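Local coordinates for protein myosin-2 (Saccharomyces cerevisiae, PDB 6IXO) that carries organelles and other cargo along actin cables during cell division, here represented by its globular cargo-binding tail domain, at residues F35-A40 with G101-A106; V52-I57 with L105-E110; N95-S100 with K164-Q169; L46-V51 with S218-N223; E29-G34 with A398-P403. All coordinates share one frame; numbering follows the deposited sequence. Where two conformers were deposited one is given.

Contact 1 of 5, residues F35-A40 with G101-A106; sequences FEVPDA and GVFWLA
Val37 and Phe103 make the nearest backbone approach between the two segments, with CA atoms 6.7 Å apart. Residues 35-40 form an extended loop with no regular structure. Residues 101-106 are a run within helix 97-124. No hydrogen bond links the two, so side chains carry the contact. The ring of Phe35 is the centre of it. Its CG sits between the backbone N and the carbonyl carbon (chi1 79°), which turns the ring in toward the helix. Trp104 points its indole edge at one face of this ring. Its NE1 stands over the ring centre, 3.5 Å from Phe35 CE1. The planes of the Phe35 ring and the five-membered ring of Trp104 meet at 71°, an edge-to-face pair. Phe103 behaves differently. Its ring is nearly parallel to that of Phe35, but the two are slid apart and barely overlap. Phe35 CD2 lies 3.6 Å from Phe103 CE2. Further along the loop, Val37 CG2 is 3.9 Å from Phe103 CG, and Pro38 CD packs by Phe103 CD1. Val88 of helix 71-90 also touches Phe35 and Trp104. The arrangement is an aromatic cluster that fastens a connecting loop to a helix of the all-helical cargo-binding domain.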
# COMPACT_ATOMS: atom_id res chain seq x y z
N PHE A 35 -14.54 11.42 -7.75
CA PHE A 35 -14.76 10.02 -7.40
C PHE A 35 -15.37 9.83 -5.98
O PHE A 35 -15.10 10.63 -5.06
CB PHE A 35 -13.44 9.23 -7.48
CG PHE A 35 -12.53 9.42 -6.26
CD1 PHE A 35 -11.74 10.57 -6.12
CD2 PHE A 35 -12.46 8.44 -5.27
CE1 PHE A 35 -10.89 10.74 -4.99
CE2 PHE A 35 -11.61 8.61 -4.14
CZ PHE A 35 -10.83 9.76 -4.01
N GLU A 36 -16.20 8.80 -5.85
CA GLU A 36 -16.78 8.36 -4.58
C GLU A 36 -16.44 6.89 -4.37
O GLU A 36 -16.62 6.07 -5.25
CB GLU A 36 -18.30 8.56 -4.54
CG GLU A 36 -18.76 10.02 -4.52
CD GLU A 36 -18.33 10.77 -3.25
OE1 GLU A 36 -18.23 10.10 -2.21
OE2 GLU A 36 -18.11 12.00 -3.31
N VAL A 37 -15.91 6.57 -3.20
CA VAL A 37 -15.49 5.21 -2.95
C VAL A 37 -16.66 4.43 -2.36
O VAL A 37 -17.39 4.96 -1.54
CB VAL A 37 -14.25 5.20 -1.97
CG1 VAL A 37 -13.81 3.81 -1.70
CG2 VAL A 37 -13.09 5.98 -2.57
N PRO A 38 -16.86 3.17 -2.76
CA PRO A 38 -17.92 2.41 -2.07
C PRO A 38 -17.49 1.90 -0.70
O PRO A 38 -16.29 1.85 -0.43
CB PRO A 38 -18.19 1.24 -3.01
CG PRO A 38 -16.89 1.07 -3.75
CD PRO A 38 -16.36 2.46 -3.95
N ASP A 39 -18.44 1.48 0.14
CA ASP A 39 -18.14 0.98 1.49
C ASP A 39 -17.41 -0.37 1.53
O ASP A 39 -17.71 -1.27 0.76
CB ASP A 39 -19.45 0.88 2.28
CG ASP A 39 -19.66 2.05 3.21
OD1 ASP A 39 -18.84 3.00 3.17
OD2 ASP A 39 -20.65 2.04 3.97
N ALA A 40 -16.46 -0.51 2.47
CA ALA A 40 -15.73 -1.78 2.64
C ALA A 40 -15.90 -2.39 4.05
O ALA A 40 -16.11 -1.66 5.03
CB ALA A 40 -14.27 -1.58 2.33
N GLY A 101 -6.97 5.23 -1.65
CA GLY A 101 -5.79 4.72 -2.34
C GLY A 101 -6.03 3.36 -2.97
O GLY A 101 -5.58 3.09 -4.07
N VAL A 102 -6.72 2.48 -2.27
CA VAL A 102 -6.95 1.15 -2.82
C VAL A 102 -7.87 1.25 -4.05
O VAL A 102 -7.68 0.57 -5.08
CB VAL A 102 -7.57 0.21 -1.75
CG1 VAL A 102 -7.90 -1.16 -2.36
CG2 VAL A 102 -6.55 0.04 -0.52
N PHE A 103 -8.86 2.12 -3.91
CA PHE A 103 -9.80 2.43 -4.99
C PHE A 103 -9.03 2.79 -6.25
O PHE A 103 -9.27 2.24 -7.35
CB PHE A 103 -10.71 3.59 -4.55
CG PHE A 103 -11.69 4.03 -5.63
CD1 PHE A 103 -12.90 3.38 -5.78
CD2 PHE A 103 -11.39 5.13 -6.43
CE1 PHE A 103 -13.82 3.79 -6.77
CE2 PHE A 103 -12.33 5.57 -7.41
CZ PHE A 103 -13.53 4.89 -7.56
N TRP A 104 -8.10 3.75 -6.13
CA TRP A 104 -7.37 4.19 -7.32
C TRP A 104 -6.40 3.13 -7.82
O TRP A 104 -6.21 3.00 -9.02
CB TRP A 104 -6.64 5.53 -7.05
CG TRP A 104 -7.63 6.63 -7.16
CD1 TRP A 104 -8.11 7.41 -6.17
CD2 TRP A 104 -8.34 6.99 -8.35
NE1 TRP A 104 -9.06 8.27 -6.65
CE2 TRP A 104 -9.24 8.02 -8.00
CE3 TRP A 104 -8.31 6.55 -9.67
CZ2 TRP A 104 -10.08 8.62 -8.92
CZ3 TRP A 104 -9.19 7.13 -10.60
CH2 TRP A 104 -10.05 8.16 -10.21
N LEU A 105 -5.80 2.35 -6.92
CA LEU A 105 -4.99 1.22 -7.37
C LEU A 105 -5.82 0.26 -8.21
O LEU A 105 -5.35 -0.26 -9.24
CB LEU A 105 -4.38 0.47 -6.15
CG LEU A 105 -3.25 1.26 -5.42
CD1 LEU A 105 -2.83 0.51 -4.11
CD2 LEU A 105 -2.04 1.46 -6.33
N ALA A 106 -7.05 -0.03 -7.76
CA ALA A 106 -7.92 -0.96 -8.49
C ALA A 106 -8.19 -0.40 -9.90
O ALA A 106 -8.15 -1.13 -10.92
CB ALA A 106 -9.21 -1.17 -7.76

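Contact 2 of 5, residues V52-I57 with L105-E110; sequences VYPARI and LANVRE
Asn107 reaches from helix 97-124 to the start of helix 53-67, where Val52 is the N-cap residue. The packing is tight here. Asn107 OD1 accepts a hydrogen bond from Ala55 N at 2.9 Å, nearly straight at 161°, with the donor tilted modestly from the carbonyl plane. The same oxygen lies 3.1 Å from Pro54 CD. Asn107 ND2 bonds back to Phe103 O and to Val51 O, so both ends of the amide are held and its rotation is fixed. A leucine here would probably leave the Ala55 N-H without its acceptor in a buried place and break the tie to Val51 O. Alongside, Ala55 CB packs 3.7 Å from Glu110 CB, and Val52 CG1 rests 4.0 Å from Ala106 CB.

The wetter side is the ion pair of Arg56 and Glu110. Arg56 NE gives a 2.8 Å bond to Glu110 OE2. The oxygen lies close to the guanidinium plane, but the nitrogen stands above the carboxylate plane. Both side chains bend at chi2 to meet. A water joins Arg56 NH1 to Glu110 OE1.

The two short helical runs are near parallel, at 24° with axes 8.4 Å apart. Helix 134-180 packs on Leu105 and Val108, while Leu31 of helix 20-32 touches Tyr53 and Ile57.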
# COMPACT_ATOMS: atom_id res chain seq x y z
N VAL A 52 -14.58 -0.33 -9.99
CA VAL A 52 -13.79 0.24 -11.07
C VAL A 52 -14.66 1.03 -12.06
O VAL A 52 -14.37 1.02 -13.25
CB VAL A 52 -12.96 -0.87 -11.78
CG1 VAL A 52 -11.86 -1.44 -10.77
CG2 VAL A 52 -13.85 -1.98 -12.33
N TYR A 53 -15.69 1.72 -11.57
CA TYR A 53 -16.59 2.42 -12.52
C TYR A 53 -15.84 3.53 -13.30
O TYR A 53 -16.12 3.73 -14.50
CB TYR A 53 -17.86 2.97 -11.80
CG TYR A 53 -17.60 4.14 -10.88
CD1 TYR A 53 -17.59 5.44 -11.38
CD2 TYR A 53 -17.35 3.94 -9.50
CE1 TYR A 53 -17.34 6.52 -10.55
CE2 TYR A 53 -17.10 5.03 -8.67
CZ TYR A 53 -17.08 6.31 -9.19
OH TYR A 53 -16.82 7.41 -8.38
N PRO A 54 -14.86 4.23 -12.69
CA PRO A 54 -14.15 5.22 -13.51
C PRO A 54 -13.34 4.59 -14.62
O PRO A 54 -13.43 5.05 -15.76
CB PRO A 54 -13.22 5.93 -12.51
CG PRO A 54 -13.89 5.73 -11.20
CD PRO A 54 -14.38 4.32 -11.27
N ALA A 55 -12.59 3.54 -14.30
CA ALA A 55 -11.84 2.87 -15.36
C ALA A 55 -12.75 2.36 -16.50
O ALA A 55 -12.40 2.53 -17.66
CB ALA A 55 -11.05 1.70 -14.81
N ARG A 56 -13.90 1.77 -16.16
CA ARG A 56 -14.74 1.18 -17.22
C ARG A 56 -15.27 2.30 -18.09
O ARG A 56 -15.34 2.16 -19.31
CB ARG A 56 -15.92 0.36 -16.63
CG ARG A 56 -15.51 -0.79 -15.72
CD ARG A 56 -15.26 -2.06 -16.49
NE ARG A 56 -14.76 -3.17 -15.67
CZ ARG A 56 -15.53 -4.06 -15.04
NH1 ARG A 56 -14.97 -5.03 -14.32
NH2 ARG A 56 -16.85 -3.98 -15.12
N ILE A 57 -15.65 3.41 -17.48
CA ILE A 57 -16.12 4.54 -18.29
C ILE A 57 -15.02 5.07 -19.24
O ILE A 57 -15.26 5.30 -20.43
CB ILE A 57 -16.63 5.66 -17.39
CG1 ILE A 57 -17.93 5.19 -16.75
CG2 ILE A 57 -16.86 6.93 -18.20
CD1 ILE A 57 -18.47 6.11 -15.63
N LEU A 105 -5.80 2.35 -6.92
CA LEU A 105 -4.99 1.22 -7.37
C LEU A 105 -5.82 0.26 -8.21
O LEU A 105 -5.35 -0.26 -9.24
CB LEU A 105 -4.38 0.47 -6.15
CG LEU A 105 -3.25 1.26 -5.42
CD1 LEU A 105 -2.83 0.51 -4.11
CD2 LEU A 105 -2.04 1.46 -6.33
N ALA A 106 -7.05 -0.03 -7.76
CA ALA A 106 -7.92 -0.96 -8.49
C ALA A 106 -8.19 -0.40 -9.90
O ALA A 106 -8.15 -1.13 -10.92
CB ALA A 106 -9.21 -1.17 -7.76
N ASN A 107 -8.48 0.90 -9.95
CA ASN A 107 -8.89 1.51 -11.22
C ASN A 107 -7.75 1.61 -12.21
O ASN A 107 -7.92 1.36 -13.42
CB ASN A 107 -9.52 2.88 -10.96
CG ASN A 107 -10.99 2.75 -10.67
OD1 ASN A 107 -11.83 2.65 -11.61
ND2 ASN A 107 -11.33 2.63 -9.39
N VAL A 108 -6.58 1.96 -11.72
CA VAL A 108 -5.41 2.05 -12.61
C VAL A 108 -5.02 0.64 -13.05
O VAL A 108 -4.63 0.43 -14.22
CB VAL A 108 -4.24 2.79 -11.92
CG1 VAL A 108 -2.97 2.66 -12.74
CG2 VAL A 108 -4.61 4.28 -11.74
N ARG A 109 -5.17 -0.35 -12.17
CA ARG A 109 -4.92 -1.72 -12.61
C ARG A 109 -5.90 -2.12 -13.72
O ARG A 109 -5.55 -2.85 -14.66
CB ARG A 109 -5.03 -2.73 -11.45
CG ARG A 109 -4.67 -4.15 -11.87
CD ARG A 109 -3.21 -4.21 -12.35
NE ARG A 109 -2.76 -5.60 -12.57
CZ ARG A 109 -1.55 -5.92 -13.05
NH1 ARG A 109 -0.68 -4.94 -13.40
NH2 ARG A 109 -1.23 -7.21 -13.23
N GLU A 110 -7.15 -1.67 -13.60
CA GLU A 110 -8.13 -2.06 -14.62
C GLU A 110 -7.77 -1.39 -15.97
O GLU A 110 -7.90 -1.98 -17.03
CB GLU A 110 -9.54 -1.64 -14.18
CG GLU A 110 -10.66 -2.01 -15.17
CD GLU A 110 -11.08 -3.46 -15.01
OE1 GLU A 110 -10.49 -4.16 -14.15
OE2 GLU A 110 -12.01 -3.88 -15.72
O HOH W 1 -12.35 -5.79 -12.80

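Contact 3 of 5, residues N95-S100 with K164-Q169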
# COMPACT_ATOMS: atom_id res chain seq x y z
N ASN A 95 -8.53 10.24 6.95
CA ASN A 95 -9.36 9.05 7.15
C ASN A 95 -9.64 8.34 5.85
O ASN A 95 -9.90 7.15 5.85
CB ASN A 95 -10.69 9.42 7.82
CG ASN A 95 -10.54 9.72 9.32
OD1 ASN A 95 -9.55 9.32 9.95
ND2 ASN A 95 -11.52 10.40 9.88
N ASP A 96 -9.60 9.08 4.76
CA ASP A 96 -9.89 8.53 3.44
C ASP A 96 -8.70 7.87 2.78
O ASP A 96 -8.85 7.22 1.73
CB ASP A 96 -10.39 9.64 2.52
CG ASP A 96 -11.80 10.03 2.83
OD1 ASP A 96 -12.54 9.16 3.34
OD2 ASP A 96 -12.16 11.20 2.58
N LEU A 97 -7.53 8.02 3.37
CA LEU A 97 -6.29 7.60 2.71
C LEU A 97 -6.29 6.14 2.26
O LEU A 97 -5.91 5.84 1.13
CB LEU A 97 -5.11 7.84 3.67
CG LEU A 97 -3.77 7.37 3.10
CD1 LEU A 97 -3.39 8.09 1.84
CD2 LEU A 97 -2.72 7.61 4.20
N ILE A 98 -6.70 5.23 3.13
CA ILE A 98 -6.62 3.82 2.76
C ILE A 98 -7.70 3.46 1.71
O ILE A 98 -7.34 2.96 0.64
CB ILE A 98 -6.74 2.89 4.02
CG1 ILE A 98 -5.48 3.04 4.89
CG2 ILE A 98 -6.95 1.43 3.60
CD1 ILE A 98 -5.70 2.55 6.42
N PRO A 99 -9.00 3.70 1.99
CA PRO A 99 -9.95 3.31 0.92
C PRO A 99 -9.72 4.06 -0.39
O PRO A 99 -9.80 3.41 -1.44
CB PRO A 99 -11.34 3.65 1.51
CG PRO A 99 -11.07 4.53 2.70
CD PRO A 99 -9.69 4.19 3.19
N SER A 100 -9.40 5.36 -0.36
CA SER A 100 -9.25 6.06 -1.65
C SER A 100 -8.04 5.55 -2.39
O SER A 100 -8.04 5.43 -3.60
CB SER A 100 -9.17 7.56 -1.47
OG SER A 100 -10.41 8.04 -0.97
N LYS A 164 4.03 5.62 0.73
CA LYS A 164 4.76 6.58 1.56
C LYS A 164 3.83 7.30 2.52
O LYS A 164 4.15 7.51 3.70
CB LYS A 164 5.50 7.60 0.69
CG LYS A 164 6.11 8.75 1.54
CD LYS A 164 6.97 9.73 0.67
CE LYS A 164 8.13 8.99 -0.06
NZ LYS A 164 9.16 8.36 0.88
N LYS A 165 2.65 7.67 2.05
CA LYS A 165 1.67 8.31 2.94
C LYS A 165 1.23 7.36 4.05
O LYS A 165 1.05 7.80 5.19
CB LYS A 165 0.43 8.78 2.14
CG LYS A 165 0.67 10.07 1.31
CD LYS A 165 -0.50 10.22 0.25
CE LYS A 165 -0.24 11.47 -0.62
NZ LYS A 165 -0.38 12.70 0.17
N LEU A 166 1.06 6.09 3.72
CA LEU A 166 0.76 5.08 4.75
C LEU A 166 1.86 5.02 5.81
O LEU A 166 1.56 4.96 6.99
CB LEU A 166 0.61 3.69 4.14
CG LEU A 166 -0.63 3.56 3.22
CD1 LEU A 166 -0.64 2.12 2.75
CD2 LEU A 166 -1.98 3.85 3.94
N GLN A 167 3.12 4.99 5.37
CA GLN A 167 4.23 5.00 6.32
C GLN A 167 4.19 6.20 7.25
O GLN A 167 4.42 6.06 8.46
CB GLN A 167 5.57 4.98 5.58
CG GLN A 167 5.84 3.65 4.83
CD GLN A 167 7.28 3.55 4.33
OE1 GLN A 167 7.86 4.54 3.92
NE2 GLN A 167 7.85 2.36 4.39
N LYS A 168 3.93 7.40 6.71
CA LYS A 168 3.88 8.58 7.57
C LYS A 168 2.76 8.49 8.61
O LYS A 168 2.92 8.95 9.72
CB LYS A 168 3.70 9.86 6.75
CG LYS A 168 4.76 10.07 5.68
CD LYS A 168 6.16 10.20 6.27
CE LYS A 168 7.23 10.42 5.17
NZ LYS A 168 7.08 11.72 4.44
N GLN A 169 1.60 7.96 8.23
CA GLN A 169 0.53 7.78 9.21
C GLN A 169 0.96 6.83 10.28
O GLN A 169 0.63 7.03 11.45
CB GLN A 169 -0.76 7.22 8.55
CG GLN A 169 -1.53 8.28 7.78
CD GLN A 169 -3.03 7.94 7.63
OE1 GLN A 169 -3.46 6.82 7.92
NE2 GLN A 169 -3.82 8.93 7.19
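Leu97 projects from the start of helix 97-124 toward helix 134-180. Its CB lies 3.9 Å from Gln169 NE2. CG, anti to the backbone N (chi1 177°), comes to 4.0 Å from Leu166 CD2. At the tip, the methyls CD1 and CD2 of Leu97 both touch Lys165 CB at 3.9 Å. CD1 is also near Lys165 CD. CD2 goes on to meet Leu166 CD2 at 3.8 Å and lies 3.4 Å from Gln169 NE2. This is helix-to-helix packing inside the helical bundle of the tail domain, with one leucine set among three side chains of the longer helix. Cutting Leu97 back to an alanine is likely to open a gap between Lys165, Leu166 and Gln169 and leave the Gln169 amide less well covered. Ile98 adds its CG1, 3.7 Å from Leu166 CD2, the two side chains crossing at about a right angle. The polar ends bond to backbone carbonyls at the end of helix 71-90 and in the link after it: Lys165 NZ to Thr90 O and Leu92 O, Gln169 NE2 to Gly94 O. Leu233 of helix 223-247 also touches Leu166.

Contact 4 of 5, residues L46-V51 with S218-N223; sequences LSKRDV and SFHIEN
A Schellman motif ends helix 202-218, and His220 is its C-prime residue, with positive phi. Leu46 meets this helix end from the loop before the short helix 48-51. His220 NE2 donates to Leu46 O at 2.7 Å, with an N-H...O angle of 144°. The oxygen lies in the imidazole plane, while the nitrogen stands above the carbonyl plane of Leu46. A water adds a second link, accepting from Leu46 N and donating to Ser218 O. Lys48 runs its extended chain across the histidine. Its CG sits over a ring face, 4.1 Å from the centroid, in a CH-pi contact. Leu46 CD1 touches the edge of the buried Phe219 ring, 3.7 Å from CE1. The two side chains lie side by side and point the same way. Val51 CG1, anti to the backbone N (chi1 177°), comes to 3.9 Å from Phe219 CB. Val37 and Val102 also touch Phe219. The arrangement is a helix C-terminal cap whose C-prime side chain reaches out to bond a neighbouring loop.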
# COMPACT_ATOMS: atom_id res chain seq x y z
N LEU A 46 -19.55 -6.09 -2.84
CA LEU A 46 -19.44 -5.21 -4.00
C LEU A 46 -19.21 -5.99 -5.26
O LEU A 46 -18.37 -6.88 -5.28
CB LEU A 46 -18.29 -4.22 -3.83
CG LEU A 46 -18.40 -3.32 -2.61
CD1 LEU A 46 -17.16 -2.42 -2.52
CD2 LEU A 46 -19.67 -2.51 -2.72
N SER A 47 -19.94 -5.64 -6.31
CA SER A 47 -19.57 -6.11 -7.63
C SER A 47 -18.34 -5.35 -8.10
O SER A 47 -18.02 -4.26 -7.59
CB SER A 47 -20.72 -5.92 -8.62
OG SER A 47 -20.87 -4.54 -8.87
N LYS A 48 -17.63 -5.88 -9.09
CA LYS A 48 -16.44 -5.22 -9.58
C LYS A 48 -16.80 -3.89 -10.22
O LYS A 48 -16.03 -2.95 -10.15
CB LYS A 48 -15.67 -6.12 -10.55
CG LYS A 48 -14.97 -7.26 -9.82
CD LYS A 48 -14.30 -8.27 -10.74
CE LYS A 48 -13.65 -9.38 -9.91
NZ LYS A 48 -12.95 -10.40 -10.74
N ARG A 49 -17.99 -3.80 -10.83
CA ARG A 49 -18.33 -2.56 -11.51
C ARG A 49 -18.49 -1.36 -10.54
O ARG A 49 -18.28 -0.23 -10.95
CB ARG A 49 -19.59 -2.73 -12.37
CG ARG A 49 -20.90 -2.62 -11.63
CD ARG A 49 -22.06 -2.97 -12.58
NE ARG A 49 -23.36 -2.57 -12.06
CZ ARG A 49 -24.46 -2.48 -12.80
NH1 ARG A 49 -24.42 -2.75 -14.10
NH2 ARG A 49 -25.60 -2.10 -12.24
N ASP A 50 -18.84 -1.62 -9.28
CA ASP A 50 -18.96 -0.56 -8.27
C ASP A 50 -17.60 -0.00 -7.85
O ASP A 50 -17.49 1.12 -7.35
CB ASP A 50 -19.69 -1.07 -7.02
CG ASP A 50 -21.13 -1.50 -7.30
OD1 ASP A 50 -21.76 -0.93 -8.23
OD2 ASP A 50 -21.63 -2.40 -6.58
N VAL A 51 -16.56 -0.81 -8.04
CA VAL A 51 -15.23 -0.44 -7.64
C VAL A 51 -14.49 0.24 -8.79
O VAL A 51 -13.86 1.27 -8.62
CB VAL A 51 -14.42 -1.67 -7.18
CG1 VAL A 51 -12.99 -1.26 -6.84
CG2 VAL A 51 -15.11 -2.32 -5.96
N SER A 218 -12.53 -6.21 -0.16
CA SER A 218 -13.83 -5.80 -0.70
C SER A 218 -13.66 -5.26 -2.10
O SER A 218 -14.58 -5.39 -2.92
CB SER A 218 -14.51 -4.74 0.15
OG SER A 218 -14.86 -5.25 1.44
N PHE A 219 -12.50 -4.64 -2.37
CA PHE A 219 -12.30 -4.02 -3.69
C PHE A 219 -11.66 -4.99 -4.67
O PHE A 219 -11.17 -4.56 -5.72
CB PHE A 219 -11.45 -2.74 -3.61
CG PHE A 219 -12.10 -1.61 -2.86
CD1 PHE A 219 -13.39 -1.76 -2.34
CD2 PHE A 219 -11.41 -0.42 -2.63
CE1 PHE A 219 -14.00 -0.74 -1.61
CE2 PHE A 219 -12.01 0.61 -1.91
CZ PHE A 219 -13.31 0.45 -1.40
N HIS A 220 -11.66 -6.27 -4.31
CA HIS A 220 -11.18 -7.35 -5.17
C HIS A 220 -9.73 -7.15 -5.59
O HIS A 220 -9.37 -7.36 -6.73
CB HIS A 220 -12.09 -7.46 -6.43
CG HIS A 220 -13.55 -7.49 -6.09
ND1 HIS A 220 -14.14 -8.58 -5.49
CD2 HIS A 220 -14.52 -6.57 -6.25
CE1 HIS A 220 -15.42 -8.33 -5.31
NE2 HIS A 220 -15.68 -7.12 -5.76
N ILE A 221 -8.89 -6.75 -4.66
CA ILE A 221 -7.48 -6.55 -4.97
C ILE A 221 -6.75 -7.87 -4.83
O ILE A 221 -6.97 -8.60 -3.88
CB ILE A 221 -6.80 -5.53 -4.02
CG1 ILE A 221 -7.47 -4.18 -4.15
CG2 ILE A 221 -5.31 -5.41 -4.36
CD1 ILE A 221 -7.38 -3.62 -5.55
N GLU A 222 -5.85 -8.14 -5.77
CA GLU A 222 -5.07 -9.37 -5.77
C GLU A 222 -4.25 -9.56 -4.44
O GLU A 222 -3.59 -8.63 -3.98
CB GLU A 222 -4.17 -9.35 -7.03
CG GLU A 222 -4.95 -9.49 -8.42
CD GLU A 222 -5.45 -8.15 -9.08
OE1 GLU A 222 -5.72 -8.16 -10.33
OE2 GLU A 222 -5.61 -7.11 -8.38
N ASN A 223 -4.33 -10.75 -3.84
CA ASN A 223 -3.71 -10.99 -2.53
C ASN A 223 -2.21 -10.71 -2.47
O ASN A 223 -1.69 -10.34 -1.40
CB ASN A 223 -3.97 -12.44 -2.07
CG ASN A 223 -5.33 -12.61 -1.39
OD1 ASN A 223 -5.99 -11.64 -1.01
ND2 ASN A 223 -5.76 -13.87 -1.23
O HOH W 2 -16.74 -6.91 -2.40

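Contact 5 of 5, residues E29-G34 with A398-P403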
# COMPACT_ATOMS: atom_id res chain seq x y z
N GLU A 29 -12.85 16.74 -14.00
CA GLU A 29 -13.43 17.39 -12.83
C GLU A 29 -14.57 16.56 -12.23
O GLU A 29 -14.70 16.50 -11.03
CB GLU A 29 -13.92 18.80 -13.18
CG GLU A 29 -12.84 19.72 -13.78
CD GLU A 29 -11.63 19.92 -12.85
OE1 GLU A 29 -11.83 20.27 -11.66
OE2 GLU A 29 -10.48 19.73 -13.32
N GLY A 30 -15.40 15.92 -13.06
CA GLY A 30 -16.55 15.19 -12.56
C GLY A 30 -16.25 13.74 -12.17
O GLY A 30 -16.56 13.29 -11.08
N LEU A 31 -15.65 13.00 -13.09
CA LEU A 31 -15.47 11.57 -12.86
C LEU A 31 -14.25 11.31 -11.98
O LEU A 31 -14.30 10.52 -11.03
CB LEU A 31 -15.30 10.83 -14.19
CG LEU A 31 -15.11 9.32 -14.06
CD1 LEU A 31 -16.36 8.67 -13.52
CD2 LEU A 31 -14.72 8.72 -15.39
N LEU A 32 -13.14 11.95 -12.31
CA LEU A 32 -11.91 11.60 -11.62
C LEU A 32 -11.79 12.37 -10.28
O LEU A 32 -11.73 11.74 -9.23
CB LEU A 32 -10.70 11.86 -12.51
CG LEU A 32 -10.73 11.10 -13.84
CD1 LEU A 32 -9.50 11.50 -14.63
CD2 LEU A 32 -10.76 9.57 -13.63
N LYS A 33 -11.74 13.69 -10.31
CA LYS A 33 -11.59 14.43 -9.03
C LYS A 33 -12.82 14.22 -8.17
O LYS A 33 -12.76 14.33 -6.95
CB LYS A 33 -11.36 15.93 -9.26
CG LYS A 33 -10.05 16.24 -9.96
CD LYS A 33 -9.83 17.75 -10.01
CE LYS A 33 -8.70 18.11 -10.97
NZ LYS A 33 -8.43 19.57 -10.98
N GLY A 34 -13.95 13.89 -8.79
CA GLY A 34 -15.20 13.75 -8.08
C GLY A 34 -15.52 12.32 -7.66
O GLY A 34 -16.66 12.02 -7.30
N ALA A 398 -25.37 6.40 -10.93
CA ALA A 398 -26.58 7.23 -10.91
C ALA A 398 -26.37 8.57 -10.24
O ALA A 398 -26.96 9.57 -10.63
CB ALA A 398 -27.70 6.49 -10.19
N TRP A 399 -25.53 8.60 -9.22
CA TRP A 399 -25.25 9.87 -8.59
C TRP A 399 -24.40 10.74 -9.52
O TRP A 399 -24.26 11.95 -9.28
CB TRP A 399 -24.59 9.65 -7.23
CG TRP A 399 -23.31 8.91 -7.34
CD1 TRP A 399 -23.13 7.56 -7.32
CD2 TRP A 399 -22.02 9.48 -7.54
NE1 TRP A 399 -21.80 7.25 -7.47
CE2 TRP A 399 -21.09 8.42 -7.61
CE3 TRP A 399 -21.56 10.80 -7.65
CZ2 TRP A 399 -19.73 8.63 -7.80
CZ3 TRP A 399 -20.20 11.00 -7.84
CH2 TRP A 399 -19.31 9.92 -7.91
N LEU A 400 -23.84 10.18 -10.61
CA LEU A 400 -22.97 10.99 -11.45
C LEU A 400 -23.77 12.00 -12.26
O LEU A 400 -24.89 11.73 -12.67
CB LEU A 400 -22.11 10.14 -12.39
CG LEU A 400 -20.94 9.41 -11.73
CD1 LEU A 400 -20.27 8.44 -12.70
CD2 LEU A 400 -19.91 10.41 -11.16
N SER A 401 -23.18 13.17 -12.48
CA SER A 401 -23.75 14.11 -13.42
C SER A 401 -22.75 14.49 -14.49
O SER A 401 -22.08 15.51 -14.38
CB SER A 401 -24.27 15.36 -12.70
OG SER A 401 -24.85 16.23 -13.67
N LEU A 402 -22.68 13.67 -15.54
CA LEU A 402 -21.75 13.85 -16.65
C LEU A 402 -22.49 13.73 -17.98
O LEU A 402 -22.52 12.67 -18.58
CB LEU A 402 -20.65 12.78 -16.62
CG LEU A 402 -19.92 12.60 -15.27
CD1 LEU A 402 -19.12 11.34 -15.32
CD2 LEU A 402 -19.04 13.80 -14.98
N PRO A 403 -23.08 14.84 -18.44
CA PRO A 403 -24.01 14.79 -19.58
C PRO A 403 -23.44 14.13 -20.84
O PRO A 403 -24.07 13.23 -21.41
CB PRO A 403 -24.32 16.26 -19.84
CG PRO A 403 -24.10 16.95 -18.46
CD PRO A 403 -22.99 16.17 -17.80
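Leu402 and Leu400 both point toward the end of helix 20-32, and Leu31 meets the two of them. Leu31 CD1 and Leu400 CD1 touch at 4.0 Å, their side chains crossing at a slant. Leu31 CB is 4.0 Å from Leu402 CD1. The second methyl, Leu402 CD2, lies over the backbone of Gly30. Gly30 has no side chain, which lets this methyl come to 3.7 Å from its CA. Trp399 comes in by its edge. The outer rim of its indole is near Gly34 O, which lies close to the ring plane, 3.4 Å from Trp399 CH2. CD2 of Leu400 lies over one face of the same indole, toward its rim. No hydrogen bond crosses between the segments. Trp399, Leu400 and Leu402, from an irregular segment just before helix 403-415, thus pack on the C-terminal part of helix 20-32 and the loop after it. Tyr53 of helix 53-67 touches Leu31, Trp399 and Leu400, and Leu402 also reaches Glu26 of helix 20-32.

How the contacts relate
Following the chain from the N terminus, the first contact is met at the end region of helix 20-32, where contact 5 ties residues 29-34 to the segment before the last helix. That is the longest closure, and the other four contacts lie within it. The following loop makes contact 1 with helix 97-124. Contact 4 joins residues 46-51 to the loop after helix 202-218, and encloses contacts 2 and 3. Contact 1 crosses both contact 3 and contact 4, while contacts 2 and 3 also cross. Along helix 97-124 come contact 3, then contact 1, then contact 2. Tyr53 links contacts 1, 2 and 5, bonding to Glu36 and packing on Trp399. Ala106 packs on Ile221 between contacts 2 and 4.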